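Side-chain contacts in inositol-3-phosphate synthase (Caenorhabditis elegans, PDB 1VKO), which belongs to the myo-inositol-1-phosphate synthase family, has a Rossmann-type nucleotide-binding fold and holds NAD together with a potassium ion and pyrophosphate: residues 160-165 and 170-175; 91-96 and 186-191; 85-90 and 410-415. All coordinates share one frame; numbering follows the deposited sequence.

Contact 1 (160-165 and 170-175); sequences DISDSN and MGRAKV. With NAD (nicotinamide-adenine-dinucleotide), chain G.
The Arg172 guanidinium meets the loop 160-165 with its edge, where Ser162 OG and a water molecule both lie in its plane, while Ser164 OG approaches obliquely, 3.3 Å from Arg172 NH1, at an angle too poor for a hydrogen bond. Arg172 NH1 donates to Ser162 OG at 2.9 Å, with an angle of 163° at the hydrogen. The water accepts from Arg172 NH2 at 2.8 Å and donates to the carbonyl oxygens of Ser162 and Ser164, so the guanidinium is tied to the side chain directly and to the backbone through the water. With OG anti to the backbone N (chi1 178°), Ser162 turns its hydroxyl to the arginine, whose chain bends at chi3. In the Asp160 carboxylate, OD1 accepts from Ser162 N at 3.0 Å, forming an Asx turn, while OD2 takes NAD O3B at 2.7 Å and, outside the segments, the N-H of Gly85. An acidic residue gripping the ribose hydroxyls after the second Rossmann strand is a classic feature of NAD-binding proteins. The loop leaves strand 154-159, at an edge of the parallel sheet within this chain, and enters helix 168-173, which packs through Met170 on helix 178-188 and through Ala173 on helix 87-100.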
# COMPACT_ATOMS: atom_id res chain seq x y z
N ASP A 160 -23.53 24.46 -20.80
CA ASP A 160 -23.16 24.45 -19.41
C ASP A 160 -23.94 25.45 -18.62
O ASP A 160 -24.09 26.57 -19.07
CB ASP A 160 -21.68 24.71 -19.24
CG ASP A 160 -21.10 23.99 -18.00
OD1 ASP A 160 -21.59 24.23 -16.89
OD2 ASP A 160 -20.18 23.16 -18.05
N ILE A 161 -24.43 25.04 -17.44
CA ILE A 161 -25.10 25.97 -16.52
C ILE A 161 -24.14 27.09 -16.04
O ILE A 161 -24.60 28.11 -15.51
CB ILE A 161 -25.72 25.22 -15.32
CG1 ILE A 161 -24.63 24.54 -14.47
CG2 ILE A 161 -26.79 24.21 -15.81
CD1 ILE A 161 -25.11 23.92 -13.10
N SER A 162 -22.84 26.91 -16.23
CA SER A 162 -21.84 27.95 -15.91
C SER A 162 -21.36 28.64 -17.18
O SER A 162 -20.97 27.96 -18.14
CB SER A 162 -20.63 27.35 -15.23
OG SER A 162 -19.69 28.40 -15.00
N ASP A 163 -21.36 29.96 -17.20
CA ASP A 163 -21.01 30.65 -18.46
C ASP A 163 -19.52 30.85 -18.71
O ASP A 163 -19.13 31.37 -19.78
CB ASP A 163 -21.78 31.98 -18.62
CG ASP A 163 -21.33 33.03 -17.65
OD1 ASP A 163 -20.63 32.69 -16.67
OD2 ASP A 163 -21.63 34.23 -17.79
N SER A 164 -18.68 30.45 -17.74
CA SER A 164 -17.23 30.51 -17.87
C SER A 164 -16.77 29.98 -19.20
O SER A 164 -17.22 28.91 -19.64
CB SER A 164 -16.57 29.70 -16.76
OG SER A 164 -16.92 30.23 -15.50
N ASN A 165 -15.86 30.72 -19.85
CA ASN A 165 -15.29 30.30 -21.13
C ASN A 165 -14.26 29.20 -20.87
O ASN A 165 -13.71 29.11 -19.78
CB ASN A 165 -14.60 31.49 -21.84
CG ASN A 165 -13.42 32.01 -21.05
OD1 ASN A 165 -12.34 31.38 -21.01
ND2 ASN A 165 -13.62 33.14 -20.37
N MET A 170 -10.42 25.81 -17.81
CA MET A 170 -9.19 25.06 -17.65
C MET A 170 -8.48 25.37 -16.32
O MET A 170 -7.91 24.45 -15.66
CB MET A 170 -8.23 25.41 -18.74
CG MET A 170 -8.53 24.83 -20.08
SD MET A 170 -7.06 25.22 -21.04
CE MET A 170 -7.28 23.86 -22.13
N GLY A 171 -8.50 26.65 -15.96
CA GLY A 171 -7.95 27.12 -14.71
C GLY A 171 -8.73 26.52 -13.55
O GLY A 171 -8.15 26.16 -12.51
N ARG A 172 -10.04 26.42 -13.74
CA ARG A 172 -10.94 25.81 -12.78
C ARG A 172 -10.53 24.37 -12.60
O ARG A 172 -10.39 23.93 -11.49
CB ARG A 172 -12.38 25.86 -13.30
CG ARG A 172 -13.47 25.68 -12.29
CD ARG A 172 -14.85 26.23 -12.73
NE ARG A 172 -15.19 25.95 -14.14
CZ ARG A 172 -16.28 26.43 -14.78
NH1 ARG A 172 -17.14 27.20 -14.13
NH2 ARG A 172 -16.50 26.13 -16.08
N ALA A 173 -10.32 23.65 -13.70
CA ALA A 173 -10.20 22.19 -13.66
C ALA A 173 -8.87 21.73 -13.08
O ALA A 173 -8.81 20.73 -12.33
CB ALA A 173 -10.41 21.64 -15.04
N LYS A 174 -7.79 22.46 -13.40
CA LYS A 174 -6.44 22.18 -12.84
C LYS A 174 -5.86 20.89 -13.40
O LYS A 174 -5.17 20.16 -12.69
CB LYS A 174 -6.47 22.10 -11.29
CG LYS A 174 -6.99 23.36 -10.59
CD LYS A 174 -6.69 23.35 -9.12
CE LYS A 174 -7.83 22.82 -8.26
NZ LYS A 174 -8.93 23.82 -8.13
N VAL A 175 -6.16 20.59 -14.66
CA VAL A 175 -5.65 19.40 -15.34
C VAL A 175 -4.36 19.66 -16.15
O VAL A 175 -3.34 18.98 -15.95
CB VAL A 175 -6.76 18.80 -16.26
CG1 VAL A 175 -6.34 17.48 -16.85
CG2 VAL A 175 -8.05 18.61 -15.45
PA NAD G . -17.28 18.67 -13.42
O1A NAD G . -17.98 19.29 -12.31
O2A NAD G . -15.95 19.28 -13.53
O5B NAD G . -18.19 18.85 -14.71
C5B NAD G . -19.56 19.07 -14.58
C4B NAD G . -19.91 20.28 -15.42
O4B NAD G . -21.24 20.16 -15.86
C3B NAD G . -19.83 21.56 -14.64
O3B NAD G . -19.36 22.52 -15.57
C2B NAD G . -21.25 21.95 -14.33
O2B NAD G . -21.31 23.35 -14.58
C1B NAD G . -22.02 21.25 -15.45
N9A NAD G . -23.45 20.90 -15.26
C8A NAD G . -24.11 20.46 -14.16
N7A NAD G . -25.41 20.30 -14.48
C5A NAD G . -25.63 20.63 -15.77
C6A NAD G . -26.76 20.68 -16.59
N6A NAD G . -28.01 20.42 -16.16
N1A NAD G . -26.61 21.09 -17.89
C2A NAD G . -25.39 21.48 -18.36
N3A NAD G . -24.32 21.46 -17.54
C4A NAD G . -24.40 21.03 -16.26
O3 NAD G . -17.20 17.06 -13.26
PN NAD G . -16.34 16.20 -14.29
O1N NAD G . -16.25 16.98 -15.55
O2N NAD G . -15.10 15.81 -13.61
O5D NAD G . -17.25 14.92 -14.68
C5D NAD G . -18.62 15.08 -15.04
C4D NAD G . -19.47 13.82 -14.87
O4D NAD G . -18.82 12.70 -15.42
C3D NAD G . -19.78 13.46 -13.41
O3D NAD G . -21.11 13.02 -13.33
C2D NAD G . -18.95 12.22 -13.17
O2D NAD G . -19.50 11.30 -12.24
C1D NAD G . -18.95 11.61 -14.54
N1N NAD G . -17.85 10.65 -14.53
C2N NAD G . -16.57 11.08 -14.36
C3N NAD G . -15.56 10.15 -14.32
C7N NAD G . -14.19 10.68 -14.51
O7N NAD G . -14.09 12.09 -14.58
N7N NAD G . -13.15 9.84 -14.62
C4N NAD G . -15.82 8.78 -14.49
C5N NAD G . -17.12 8.36 -14.65
C6N NAD G . -18.15 9.31 -14.67
O HOH W 1 -18.18 26.98 -18.17

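Contact 2 (91-96 and 186-191); sequences TAVGSI and PFMEPI
Met188 packs on Val93 and, by its methyl, on Gly94, an example of how a flexible thioether chain fits against a helix where a glycine leaves the backbone bare. Val93 CG1 touches Met188 SD at 3.7 Å, the two side chains crossing at a slant. The same methyl meets Ile191 CD1 at 4.1 Å, this time tip to tip. CG1 of Val93 stands anti to the backbone N (chi1 -177°), which aims this one branch at both partners.

A second kind of contact joins side chain to backbone. Met188 is bent at both chi2 and chi3, and its CE comes to rest against the main chain of Gly94, 3.6 Å from Gly94 N. Gly94 has no side chain, so the methyl lies directly on the helix backbone, and the CA atoms of Gly94 and Met188 are 6.9 Å apart.

Polar bonds act within each segment. Ser95 OG donates to Thr91 O at 3.0 Å, and the helical bond from Ser95 N reaches that oxygen from the opposite face of the carbonyl plane. In segment 186-191, Ile191 N donates to Met188 O, closing the type I beta turn from Met188 to Ile191 that places both apolar partners before Val93.

Phe97 extends the apolar surface to Met188 and Ile191. Helix 87-100, which follows the first strand of the parallel sheet of a Rossmann-type fold, packs with Val93 on Ile156 of that sheet and is flanked by helix 178-188 and the turn after it.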
# COMPACT_ATOMS: atom_id res chain seq x y z
N THR A 91 -11.25 19.65 -20.87
CA THR A 91 -10.07 18.87 -21.19
C THR A 91 -10.19 18.15 -22.52
O THR A 91 -9.24 18.13 -23.29
CB THR A 91 -9.78 17.86 -20.05
OG1 THR A 91 -9.39 18.59 -18.89
CG2 THR A 91 -8.57 17.01 -20.38
N ALA A 92 -11.35 17.53 -22.76
CA ALA A 92 -11.68 16.91 -24.02
C ALA A 92 -11.43 17.89 -25.15
O ALA A 92 -10.77 17.55 -26.12
CB ALA A 92 -13.13 16.46 -24.02
N VAL A 93 -11.92 19.12 -25.00
CA VAL A 93 -11.77 20.15 -26.03
C VAL A 93 -10.30 20.58 -26.11
O VAL A 93 -9.71 20.60 -27.18
CB VAL A 93 -12.69 21.40 -25.77
CG1 VAL A 93 -12.58 22.44 -26.88
CG2 VAL A 93 -14.11 20.99 -25.61
N GLY A 94 -9.71 20.90 -24.96
CA GLY A 94 -8.32 21.34 -24.89
C GLY A 94 -7.35 20.42 -25.61
O GLY A 94 -6.54 20.87 -26.42
N SER A 95 -7.44 19.13 -25.30
CA SER A 95 -6.55 18.12 -25.85
C SER A 95 -6.67 17.89 -27.35
O SER A 95 -5.66 17.53 -28.00
CB SER A 95 -6.72 16.79 -25.12
OG SER A 95 -6.56 16.95 -23.72
N ILE A 96 -7.87 18.06 -27.91
CA ILE A 96 -8.05 18.04 -29.39
C ILE A 96 -7.21 19.14 -30.04
O ILE A 96 -6.38 18.89 -30.92
CB ILE A 96 -9.57 18.07 -29.78
CG1 ILE A 96 -10.24 16.76 -29.32
CG2 ILE A 96 -9.79 18.15 -31.23
CD1 ILE A 96 -11.76 16.78 -29.33
N PRO A 186 -5.82 31.15 -26.79
CA PRO A 186 -6.52 31.76 -27.94
C PRO A 186 -7.50 30.80 -28.65
O PRO A 186 -8.25 31.23 -29.53
CB PRO A 186 -5.37 32.14 -28.87
CG PRO A 186 -4.30 31.21 -28.54
CD PRO A 186 -4.38 30.99 -27.05
N PHE A 187 -7.52 29.53 -28.25
CA PHE A 187 -8.45 28.58 -28.85
C PHE A 187 -9.66 28.34 -27.94
O PHE A 187 -10.80 28.23 -28.40
CB PHE A 187 -7.75 27.25 -29.15
CG PHE A 187 -6.54 27.37 -30.04
CD1 PHE A 187 -5.27 27.55 -29.49
CD2 PHE A 187 -6.65 27.25 -31.43
CE1 PHE A 187 -4.14 27.64 -30.29
CE2 PHE A 187 -5.53 27.33 -32.23
CZ PHE A 187 -4.27 27.53 -31.66
N MET A 188 -9.40 28.29 -26.64
CA MET A 188 -10.40 27.90 -25.66
C MET A 188 -11.14 29.09 -25.16
O MET A 188 -12.34 28.99 -24.88
CB MET A 188 -9.72 27.26 -24.46
CG MET A 188 -9.01 26.03 -24.79
SD MET A 188 -10.14 24.67 -25.11
CE MET A 188 -10.42 24.07 -23.42
N GLU A 189 -10.43 30.21 -25.02
CA GLU A 189 -11.03 31.42 -24.44
C GLU A 189 -12.30 31.90 -25.18
O GLU A 189 -13.28 32.24 -24.53
CB GLU A 189 -10.00 32.56 -24.24
CG GLU A 189 -10.53 33.75 -23.45
CD GLU A 189 -9.49 34.80 -23.11
OE1 GLU A 189 -8.57 35.06 -23.93
OE2 GLU A 189 -9.60 35.36 -21.99
N PRO A 190 -12.30 31.96 -26.52
CA PRO A 190 -13.51 32.34 -27.26
C PRO A 190 -14.70 31.42 -27.01
O PRO A 190 -15.81 31.79 -27.34
CB PRO A 190 -13.08 32.20 -28.73
CG PRO A 190 -11.64 32.44 -28.69
CD PRO A 190 -11.16 31.75 -27.45
N ILE A 191 -14.48 30.22 -26.47
CA ILE A 191 -15.59 29.27 -26.34
C ILE A 191 -16.36 29.44 -25.03
O ILE A 191 -15.83 29.24 -23.95
CB ILE A 191 -15.15 27.82 -26.54
CG1 ILE A 191 -14.17 27.69 -27.71
CG2 ILE A 191 -16.36 26.92 -26.79
CD1 ILE A 191 -13.49 26.32 -27.79

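Contact 3 (85-90 and 410-415); sequences GGNNGS and VADSKR. With K (potassium ion), chain B; NAD (nicotinamide-adenine-dinucleotide), chain G; POP (pyrophosphate 2-), chain H.
Asn87 reaches Asp412 along a side chain that passes the NAD diphosphate on its way. Its CB lies 3.5 Å from NAD O2A and close to NAD O2N. At CG the amide branches. OD1 stays near O2A without bonding to it, whereas ND2 turns to the turn 410-413 and donates to Asp412 OD1 at 3.1 Å, with an angle of 162° at the hydrogen. The acceptor lies in the amide plane, but the donor comes from above the carboxylate plane, the two planes being 41° apart as the side chains slide past each other in opposite directions. CG of Asp412 is anti to the backbone N (chi1 -167°), which carries the carboxylate to the amide. Asp412 OD1 is also hydrogen-bonded to Ser441 OG and Asn358 ND2, so three partners grip this buried oxygen. Asp412 OD1 lies 3.6 Å from the potassium ion, and its negative charge would probably favour the cation.

The neighbouring asparagine handles the metal. Asn88 OD1 binds potassium at 2.9 Å alongside NAD O2N, NAD O7N, a water and Ser441 OG, while Asn88 ND2 donates to NAD O7N at 3.0 Å. Backbone N-H groups of Asn87 and Asn88 bind NAD O2A and O1N, the former at 2.8 Å. From the other segment, Lys414 NZ extends to pyrophosphate O2 at 2.7 Å.

Gly86 sits at the N-cap position of helix 87-100, and its CA lies against NAD O5B. This is the glycine-rich loop of a Rossmann fold, presenting a helix N-terminus to the dinucleotide phosphates, here joined by a potassium ion.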
# COMPACT_ATOMS: atom_id res chain seq x y z
N GLY A 85 -18.29 22.82 -19.98
CA GLY A 85 -17.33 23.63 -19.22
C GLY A 85 -16.72 22.95 -18.03
O GLY A 85 -16.00 23.58 -17.27
N GLY A 86 -17.00 21.65 -17.86
CA GLY A 86 -16.49 20.89 -16.68
C GLY A 86 -15.04 20.48 -16.82
O GLY A 86 -14.35 20.94 -17.74
N ASN A 87 -14.56 19.65 -15.89
CA ASN A 87 -13.21 19.10 -16.00
C ASN A 87 -13.06 18.27 -17.27
O ASN A 87 -12.17 18.54 -18.06
CB ASN A 87 -12.79 18.27 -14.77
CG ASN A 87 -12.46 19.11 -13.57
OD1 ASN A 87 -13.00 20.22 -13.40
ND2 ASN A 87 -11.60 18.60 -12.71
N ASN A 88 -13.91 17.24 -17.43
CA ASN A 88 -13.84 16.39 -18.64
C ASN A 88 -14.07 17.21 -19.91
O ASN A 88 -13.27 17.17 -20.84
CB ASN A 88 -14.83 15.21 -18.55
CG ASN A 88 -14.52 14.30 -17.35
OD1 ASN A 88 -13.41 14.34 -16.84
ND2 ASN A 88 -15.49 13.48 -16.90
N GLY A 89 -15.15 17.98 -19.94
CA GLY A 89 -15.48 18.76 -21.11
C GLY A 89 -14.31 19.63 -21.54
O GLY A 89 -13.89 19.54 -22.69
N SER A 90 -13.79 20.49 -20.66
CA SER A 90 -12.81 21.50 -21.11
C SER A 90 -11.51 20.79 -21.50
O SER A 90 -10.76 21.24 -22.36
CB SER A 90 -12.56 22.53 -20.02
OG SER A 90 -12.05 21.90 -18.85
N VAL A 410 -6.56 16.84 -2.92
CA VAL A 410 -6.10 16.03 -4.06
C VAL A 410 -6.69 16.50 -5.42
O VAL A 410 -6.18 16.14 -6.48
CB VAL A 410 -6.31 14.49 -3.79
CG1 VAL A 410 -5.79 14.11 -2.40
CG2 VAL A 410 -7.77 14.09 -3.93
N ALA A 411 -7.75 17.30 -5.37
CA ALA A 411 -8.38 17.92 -6.56
C ALA A 411 -8.82 16.89 -7.63
O ALA A 411 -9.61 15.96 -7.33
CB ALA A 411 -7.45 19.02 -7.14
N ASP A 412 -8.31 17.02 -8.85
CA ASP A 412 -8.58 16.06 -9.95
C ASP A 412 -7.83 14.72 -9.80
O ASP A 412 -8.11 13.74 -10.52
CB ASP A 412 -8.22 16.70 -11.30
CG ASP A 412 -8.77 15.90 -12.47
OD1 ASP A 412 -10.00 15.97 -12.69
OD2 ASP A 412 -8.04 15.18 -13.20
N SER A 413 -6.85 14.68 -8.90
CA SER A 413 -6.02 13.50 -8.71
C SER A 413 -6.76 12.52 -7.79
O SER A 413 -6.40 12.39 -6.61
CB SER A 413 -4.70 13.90 -8.06
OG SER A 413 -3.69 12.93 -8.27
N LYS A 414 -7.81 11.84 -8.29
CA LYS A 414 -8.53 10.91 -7.38
C LYS A 414 -7.61 9.79 -6.89
O LYS A 414 -6.64 9.41 -7.56
CB LYS A 414 -9.89 10.39 -7.94
CG LYS A 414 -9.92 9.03 -8.58
CD LYS A 414 -10.32 7.91 -7.62
CE LYS A 414 -10.73 6.65 -8.41
NZ LYS A 414 -12.16 6.66 -8.85
N ARG A 415 -7.91 9.30 -5.69
CA ARG A 415 -7.10 8.26 -5.04
C ARG A 415 -7.97 7.04 -4.78
O ARG A 415 -8.93 7.11 -3.99
CB ARG A 415 -6.52 8.79 -3.72
CG ARG A 415 -5.70 10.05 -3.90
CD ARG A 415 -4.47 9.83 -4.74
NE ARG A 415 -3.98 11.09 -5.29
CZ ARG A 415 -3.10 11.88 -4.68
NH1 ARG A 415 -2.59 11.56 -3.48
NH2 ARG A 415 -2.71 13.00 -5.28
K K B . -12.96 14.42 -13.93
PA NAD G . -17.28 18.67 -13.42
O1A NAD G . -17.98 19.29 -12.31
O2A NAD G . -15.95 19.28 -13.53
O5B NAD G . -18.19 18.85 -14.71
C5B NAD G . -19.56 19.07 -14.58
C4B NAD G . -19.91 20.28 -15.42
O4B NAD G . -21.24 20.16 -15.86
C3B NAD G . -19.83 21.56 -14.64
O3B NAD G . -19.36 22.52 -15.57
C2B NAD G . -21.25 21.95 -14.33
O2B NAD G . -21.31 23.35 -14.58
C1B NAD G . -22.02 21.25 -15.45
N9A NAD G . -23.45 20.90 -15.26
C8A NAD G . -24.11 20.46 -14.16
N7A NAD G . -25.41 20.30 -14.48
C5A NAD G . -25.63 20.63 -15.77
C6A NAD G . -26.76 20.68 -16.59
N6A NAD G . -28.01 20.42 -16.16
N1A NAD G . -26.61 21.09 -17.89
C2A NAD G . -25.39 21.48 -18.36
N3A NAD G . -24.32 21.46 -17.54
C4A NAD G . -24.40 21.03 -16.26
O3 NAD G . -17.20 17.06 -13.26
PN NAD G . -16.34 16.20 -14.29
O1N NAD G . -16.25 16.98 -15.55
O2N NAD G . -15.10 15.81 -13.61
O5D NAD G . -17.25 14.92 -14.68
C5D NAD G . -18.62 15.08 -15.04
C4D NAD G . -19.47 13.82 -14.87
O4D NAD G . -18.82 12.70 -15.42
C3D NAD G . -19.78 13.46 -13.41
O3D NAD G . -21.11 13.02 -13.33
C2D NAD G . -18.95 12.22 -13.17
O2D NAD G . -19.50 11.30 -12.24
C1D NAD G . -18.95 11.61 -14.54
N1N NAD G . -17.85 10.65 -14.53
C2N NAD G . -16.57 11.08 -14.36
C3N NAD G . -15.56 10.15 -14.32
C7N NAD G . -14.19 10.68 -14.51
O7N NAD G . -14.09 12.09 -14.58
N7N NAD G . -13.15 9.84 -14.62
C4N NAD G . -15.82 8.78 -14.49
C5N NAD G . -17.12 8.36 -14.65
C6N NAD G . -18.15 9.31 -14.67
P1 POP H . -13.61 4.62 -11.77
O1 POP H . -13.25 3.82 -13.02
O2 POP H . -12.36 5.25 -11.19
O3 POP H . -14.22 3.69 -10.74
O POP H . -14.63 5.83 -12.19
P2 POP H . -15.27 6.95 -11.20
O4 POP H . -14.47 8.24 -11.36
O5 POP H . -16.73 7.15 -11.58
O6 POP H . -15.24 6.63 -9.70
O HOH W 2 -13.61 13.31 -11.56

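How the contacts relate
The three contacts touch one another, all on the same side of the chain's centre; contacts 1 and 3 border NAD and contact 2 lies farther off. Contacts 1 and 3 have centres about 10 Å apart. Gly85 joins them directly, its N meeting Asp160 OD2 at 2.7 Å. Gly85 O meets Arg172 NH2 at 2.9 Å, so the ribose-binding loop and the phosphate-binding loop probably hold each other in place. The centre of contact 2 is about 11 Å from that of contact 1 and about 15 Å from that of contact 3. It shares helix 87-100 with contact 3 and touches contact 1 where Val175 CG2 meets Thr91 OG1 at 3.7 Å. Its Val93 side chain remains about 11 Å from NAD.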